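Long-range contacts in beta-mannosidase (Trichoderma harzianum, PDB 4CVU), which probably hydrolyses terminal beta-mannosidic bonds of mannose-containing glycans and oligosaccharides, as a fungal member of glycoside hydrolase family 2: residues Trp888-Ala893 / Gln930-Ser935; Leu896-Asp901 / Thr917-Thr922. All blocks are in the same frame, centred on the assembly; numbering follows the deposited sequence.

Contact 1 (Trp888-Ala893 / Gln930-Ser935); sequences WLTHPA and QVTVES
Glu934 and Trp888 face each other as an antiparallel hydrogen-bonded pair: Trp888 N donates to Glu934 O at 2.8 Å, and Glu934 N returns a bond to Trp888 O at 2.9 Å. The Glu934 side chain leaves CB with chi1 at 74°, setting CG between the backbone N and the carbonyl carbon, where it packs 3.8 Å from Trp888 CB. CD follows at the edge of the indole, near its plane, 4.0 Å from Trp888 CD1, with the carboxylate turned 81° against the ring. At the tip, OE1 accepts a hydrogen bond from a water that also donates to Trp888 O and accepts from both threonine hydroxyls, Thr890 OG1 at 2.7 Å and Thr932 OG1 at 2.6 Å. With an alanine here the carboxylate is gone, and the water is likely to lose one of its two acceptors while a gap opens beside the indole edge. Thr890 and Thr932, the next hydrogen-bonded pair, lie side by side on this same face. Leu889 and Val933 take the other, Leu889 CD2 meeting Val933 CB at 3.8 Å. Past the strands, Pro892 CG lies 3.3 Å from Gln930 OE1. Strand 932-934 is an outermost strand of a three-stranded antiparallel sheet in the Ig-fold domain; Leu889 and Val933 both rest on Leu866 of strand 864-869, Leu889 also on Phe899 of strand 895-899, while Trp888 meets Tyr731 of helix 729-736.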
loop_
_atom_site.group_PDB
_atom_site.type_symbol
_atom_site.label_atom_id
_atom_site.label_comp_id
_atom_site.label_asym_id
_atom_site.label_seq_id
_atom_site.Cartn_x
_atom_site.Cartn_y
_atom_site.Cartn_z
ATOM N N TRP A 888 1.222 -9.597 -26.253
ATOM C CA TRP A 888 1.558 -9.797 -24.867
ATOM C C TRP A 888 0.290 -9.954 -24.086
ATOM O O TRP A 888 -0.487 -9.024 -24.062
ATOM C CB TRP A 888 2.338 -8.575 -24.319
ATOM C CG TRP A 888 2.719 -8.710 -22.872
ATOM C CD1 TRP A 888 2.170 -8.033 -21.806
ATOM C CD2 TRP A 888 3.680 -9.620 -22.323
ATOM N NE1 TRP A 888 2.775 -8.445 -20.621
ATOM C CE2 TRP A 888 3.690 -9.428 -20.912
ATOM C CE3 TRP A 888 4.558 -10.548 -22.877
ATOM C CZ2 TRP A 888 4.515 -10.140 -20.079
ATOM C CZ3 TRP A 888 5.385 -11.269 -22.030
ATOM C CH2 TRP A 888 5.361 -11.072 -20.657
ATOM N N LEU A 889 0.148 -11.105 -23.445
ATOM C CA LEU A 889 -0.958 -11.410 -22.546
ATOM C C LEU A 889 -0.509 -11.140 -21.157
ATOM O O LEU A 889 0.617 -11.479 -20.800
ATOM C CB LEU A 889 -1.315 -12.872 -22.689
ATOM C CG LEU A 889 -1.813 -13.274 -24.097
ATOM C CD1 LEU A 889 -1.517 -14.733 -24.346
ATOM C CD2 LEU A 889 -3.278 -13.019 -24.223
ATOM N N THR A 890 -1.394 -10.556 -20.341
ATOM C CA THR A 890 -1.081 -10.212 -19.013
ATOM C C THR A 890 -2.156 -10.875 -18.182
ATOM O O THR A 890 -3.293 -10.547 -18.397
ATOM C CB THR A 890 -1.178 -8.669 -18.764
ATOM O OG1 THR A 890 -0.288 -7.972 -19.637
ATOM C CG2 THR A 890 -0.817 -8.364 -17.305
ATOM N N HIS A 891 -1.783 -11.813 -17.303
ATOM C CA HIS A 891 -2.727 -12.391 -16.311
ATOM C C HIS A 891 -2.885 -11.446 -15.114
ATOM O O HIS A 891 -1.981 -10.697 -14.797
ATOM C CB HIS A 891 -2.248 -13.793 -15.897
ATOM C CG HIS A 891 -1.071 -13.807 -14.976
ATOM N ND1 HIS A 891 -1.207 -13.703 -13.610
ATOM C CD2 HIS A 891 0.250 -13.959 -15.215
ATOM C CE1 HIS A 891 -0.017 -13.774 -13.047
ATOM N NE2 HIS A 891 0.884 -13.919 -14.006
ATOM N N PRO A 892 -4.050 -11.475 -14.437
ATOM C CA PRO A 892 -4.270 -10.556 -13.351
ATOM C C PRO A 892 -3.568 -10.971 -12.068
ATOM O O PRO A 892 -2.992 -12.056 -11.981
ATOM C CB PRO A 892 -5.790 -10.636 -13.137
ATOM C CG PRO A 892 -6.112 -12.038 -13.474
ATOM C CD PRO A 892 -5.220 -12.326 -14.669
ATOM N N ALA A 893 -3.663 -10.092 -11.092
ATOM C CA ALA A 893 -3.158 -10.300 -9.745
ATOM C C ALA A 893 -3.619 -11.565 -9.030
ATOM O O ALA A 893 -2.866 -12.146 -8.271
ATOM C CB ALA A 893 -3.480 -9.080 -8.847
ATOM N N GLN A 930 -10.338 -11.483 -16.846
ATOM C CA GLN A 930 -9.538 -10.295 -16.519
ATOM C C GLN A 930 -8.235 -10.315 -17.285
ATOM O O GLN A 930 -7.460 -9.387 -17.196
ATOM C CB GLN A 930 -9.264 -10.204 -15.024
ATOM C CG GLN A 930 -10.529 -10.316 -14.148
ATOM C CD GLN A 930 -10.249 -10.969 -12.788
ATOM O OE1 GLN A 930 -9.074 -11.096 -12.369
ATOM N NE2 GLN A 930 -11.323 -11.408 -12.091
ATOM N N VAL A 931 -7.983 -11.366 -18.047
ATOM C CA VAL A 931 -6.736 -11.399 -18.837
ATOM C C VAL A 931 -6.855 -10.366 -19.928
ATOM O O VAL A 931 -7.940 -10.217 -20.491
ATOM C CB VAL A 931 -6.500 -12.777 -19.449
ATOM C CG1 VAL A 931 -5.299 -12.763 -20.402
ATOM C CG2 VAL A 931 -6.296 -13.821 -18.362
ATOM N N THR A 932 -5.735 -9.718 -20.325
ATOM C CA THR A 932 -5.779 -8.708 -21.364
ATOM C C THR A 932 -4.677 -9.046 -22.363
ATOM O O THR A 932 -3.806 -9.859 -22.043
ATOM C CB THR A 932 -5.475 -7.270 -20.834
ATOM O OG1 THR A 932 -4.100 -7.212 -20.370
ATOM C CG2 THR A 932 -6.414 -6.875 -19.678
ATOM N N VAL A 933 -4.787 -8.499 -23.566
ATOM C CA VAL A 933 -3.741 -8.659 -24.612
ATOM C C VAL A 933 -3.336 -7.302 -25.170
ATOM O O VAL A 933 -4.131 -6.379 -25.211
ATOM C CB VAL A 933 -4.193 -9.646 -25.729
ATOM C CG1 VAL A 933 -5.384 -9.132 -26.524
ATOM C CG2 VAL A 933 -3.032 -9.969 -26.707
ATOM N N GLU A 934 -2.088 -7.165 -25.647
ATOM C CA GLU A 934 -1.663 -5.889 -26.149
ATOM C C GLU A 934 -0.515 -6.200 -27.051
ATOM O O GLU A 934 -0.136 -7.361 -27.150
ATOM C CB GLU A 934 -1.157 -4.982 -25.015
ATOM C CG GLU A 934 0.218 -5.383 -24.474
ATOM C CD GLU A 934 0.563 -4.641 -23.206
ATOM O OE1 GLU A 934 -0.182 -4.793 -22.171
ATOM O OE2 GLU A 934 1.559 -3.870 -23.233
ATOM N N SER A 935 -0.003 -5.155 -27.700
ATOM C CA SER A 935 1.187 -5.278 -28.580
ATOM C C SER A 935 2.057 -4.029 -28.539
ATOM O O SER A 935 1.770 -3.031 -27.900
ATOM C CB SER A 935 0.733 -5.586 -30.019
ATOM O OG SER A 935 0.165 -4.445 -30.702
HETATM O O HOH W 1 -1.844 -7.312 -21.706
HETATM O O HOH W 2 -4.816 -8.643 -16.246
#

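Contact 2 (Leu896-Asp901 / Thr917-Thr922); sequences LGFFDD and TLQQDT
Phe898 chi1 of 48°, with CG between the backbone N and the carbonyl carbon, stands the ring alongside Thr917, whose CB lies over one face, 4.1 Å from the centroid, in a CH-pi contact; the Thr917 rotamer, OG1 beside its own backbone N, sets OG1 toward Phe898 CE1 and CG2 toward CZ. The strands are antiparallel and contain a classic beta bulge in this Ig-fold domain, Gln919 and Gln920 both facing Leu896. The evidence is the shared acceptor: Leu896 O takes Gln919 N at 2.9 Å and, more weakly, Gln920 N at 3.3 Å. Leu896 N answers with a nearly straight bond to Gln920 O (168° at the hydrogen), the donor in the carbonyl plane. Beyond the backbone, the Leu896 and Gln920 side chains extend in the same direction, and Leu896 CD1 touches the amide NE2 of Gln920. Gly897 CA makes a CA-H...O contact with Thr917 O at 3.2 Å; a CB here would clash with that oxygen and jam against the preceding carbonyl. Gln919 lays OE1 against Gly897 CA, while NE2 bonds Asp409 OD2 and Arg406 O of helix 401-413, tying the bulge to that helix; its amide stands 79° to the Phe898 ring, which stacks with Trp726. At the far end Thr917 N bonds Phe898 O at 2.9 Å, and a water donates to that same oxygen at 3.1 Å while sitting 2.7 Å from Thr917 OG1.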
loop_
_atom_site.group_PDB
_atom_site.type_symbol
_atom_site.label_atom_id
_atom_site.label_comp_id
_atom_site.label_asym_id
_atom_site.label_seq_id
_atom_site.Cartn_x
_atom_site.Cartn_y
_atom_site.Cartn_z
ATOM N N LEU A 896 -1.498 -17.316 -10.092
ATOM C CA LEU A 896 -0.091 -17.605 -10.361
ATOM C C LEU A 896 0.065 -18.628 -11.494
ATOM O O LEU A 896 -0.701 -19.568 -11.560
ATOM C CB LEU A 896 0.561 -18.110 -9.079
ATOM C CG LEU A 896 0.537 -17.115 -7.905
ATOM C CD1 LEU A 896 0.974 -17.789 -6.613
ATOM C CD2 LEU A 896 1.428 -15.934 -8.232
ATOM N N GLY A 897 1.050 -18.433 -12.375
ATOM C CA GLY A 897 1.281 -19.317 -13.479
ATOM C C GLY A 897 1.990 -18.664 -14.633
ATOM O O GLY A 897 2.634 -17.641 -14.466
ATOM N N PHE A 898 1.849 -19.244 -15.815
ATOM C CA PHE A 898 2.468 -18.709 -17.009
ATOM C C PHE A 898 1.783 -19.280 -18.261
ATOM O O PHE A 898 1.276 -20.399 -18.244
ATOM C CB PHE A 898 3.976 -18.967 -17.005
ATOM C CG PHE A 898 4.359 -20.393 -16.677
ATOM C CD1 PHE A 898 4.367 -21.372 -17.676
ATOM C CD2 PHE A 898 4.700 -20.763 -15.382
ATOM C CE1 PHE A 898 4.713 -22.693 -17.391
ATOM C CE2 PHE A 898 5.046 -22.080 -15.079
ATOM C CZ PHE A 898 5.034 -23.053 -16.091
ATOM N N PHE A 899 1.807 -18.502 -19.329
ATOM C CA PHE A 899 1.249 -18.890 -20.626
ATOM C C PHE A 899 2.256 -19.788 -21.373
ATOM O O PHE A 899 3.468 -19.724 -21.123
ATOM C CB PHE A 899 0.945 -17.646 -21.460
ATOM C CG PHE A 899 -0.115 -16.758 -20.865
ATOM C CD1 PHE A 899 -1.476 -17.009 -21.107
ATOM C CD2 PHE A 899 0.231 -15.656 -20.077
ATOM C CE1 PHE A 899 -2.469 -16.210 -20.544
ATOM C CE2 PHE A 899 -0.755 -14.859 -19.509
ATOM C CZ PHE A 899 -2.108 -15.129 -19.760
ATOM N N ASP A 900 1.754 -20.574 -22.333
ATOM C CA ASP A 900 2.641 -21.480 -23.088
ATOM C C ASP A 900 3.416 -20.740 -24.158
ATOM O O ASP A 900 4.316 -21.287 -24.777
ATOM C CB ASP A 900 1.881 -22.679 -23.666
ATOM C CG ASP A 900 0.946 -22.313 -24.801
ATOM O OD1 ASP A 900 1.179 -21.309 -25.511
ATOM O OD2 ASP A 900 -0.029 -23.079 -25.025
ATOM N N ASP A 901 3.050 -19.477 -24.368
ATOM C CA ASP A 901 3.819 -18.593 -25.223
ATOM C C ASP A 901 3.416 -17.151 -24.924
ATOM O O ASP A 901 2.334 -16.910 -24.399
ATOM C CB ASP A 901 3.551 -18.878 -26.703
ATOM C CG ASP A 901 4.684 -18.388 -27.596
ATOM O OD1 ASP A 901 5.775 -18.089 -27.066
ATOM O OD2 ASP A 901 4.477 -18.276 -28.816
ATOM N N THR A 917 -0.561 -22.529 -17.621
ATOM C CA THR A 917 -0.343 -23.436 -16.494
ATOM C C THR A 917 -0.801 -22.772 -15.202
ATOM O O THR A 917 -0.140 -21.881 -14.703
ATOM C CB THR A 917 1.134 -23.803 -16.435
ATOM O OG1 THR A 917 1.482 -24.426 -17.673
ATOM C CG2 THR A 917 1.449 -24.730 -15.279
ATOM N N LEU A 918 -1.968 -23.156 -14.711
ATOM C CA LEU A 918 -2.540 -22.552 -13.527
ATOM C C LEU A 918 -1.885 -23.185 -12.321
ATOM O O LEU A 918 -2.079 -24.359 -12.070
ATOM C CB LEU A 918 -4.060 -22.762 -13.476
ATOM C CG LEU A 918 -4.820 -22.156 -12.297
ATOM C CD1 LEU A 918 -4.590 -20.672 -12.246
ATOM C CD2 LEU A 918 -6.309 -22.443 -12.430
ATOM N N GLN A 919 -1.104 -22.412 -11.577
ATOM C CA GLN A 919 -0.448 -22.903 -10.362
ATOM C C GLN A 919 -1.265 -22.597 -9.132
ATOM O O GLN A 919 -1.327 -23.411 -8.220
ATOM C CB GLN A 919 0.935 -22.328 -10.200
ATOM C CG GLN A 919 1.840 -22.696 -11.335
ATOM C CD GLN A 919 3.163 -22.002 -11.272
ATOM O OE1 GLN A 919 3.214 -20.799 -11.062
ATOM N NE2 GLN A 919 4.253 -22.755 -11.440
ATOM N N GLN A 920 -1.886 -21.420 -9.094
ATOM C CA GLN A 920 -2.776 -21.087 -7.987
ATOM C C GLN A 920 -3.800 -20.072 -8.424
ATOM O O GLN A 920 -3.478 -19.165 -9.133
ATOM C CB GLN A 920 -1.975 -20.483 -6.822
ATOM C CG GLN A 920 -2.828 -20.041 -5.635
ATOM C CD GLN A 920 -1.998 -19.370 -4.556
ATOM O OE1 GLN A 920 -1.668 -19.991 -3.577
ATOM N NE2 GLN A 920 -1.622 -18.111 -4.772
ATOM N N ASP A 921 -5.029 -20.227 -7.960
ATOM C CA ASP A 921 -6.099 -19.293 -8.294
ATOM C C ASP A 921 -6.776 -18.822 -7.029
ATOM O O ASP A 921 -7.179 -19.631 -6.237
ATOM C CB ASP A 921 -7.128 -19.988 -9.180
ATOM C CG ASP A 921 -8.179 -19.037 -9.705
ATOM O OD1 ASP A 921 -8.003 -17.811 -9.575
ATOM O OD2 ASP A 921 -9.177 -19.516 -10.256
ATOM N N THR A 922 -6.900 -17.519 -6.847
ATOM C CA THR A 922 -7.670 -16.958 -5.730
ATOM C C THR A 922 -9.006 -16.358 -6.193
ATOM O O THR A 922 -9.783 -15.910 -5.371
ATOM C CB THR A 922 -6.893 -15.832 -5.013
ATOM O OG1 THR A 922 -6.727 -14.729 -5.896
ATOM C CG2 THR A 922 -5.525 -16.323 -4.535
HETATM O O HOH W 3 1.723 -22.944 -19.942
#

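Overall arrangement
Contacts 1 and 2 belong to the same C-terminal Ig-fold domain, with centres about 12 Å apart. Along the chain the order is 888-893, 896-901, 917-922, 930-935, so the pairing of contact 2 is enclosed by that of contact 1. They lie in different antiparallel sheets: strands 884-890 and 932-934 in the three-stranded one, strands 895-899 and 911-921 in the four-stranded one. Phe899 links the two, its CZ lying 3.8 Å from Leu889 CB and 4.0 Å from Val931 CG1. This packing joins the sheets across the domain interior, as in a beta sandwich, while contact 2 also borders helix 401-413.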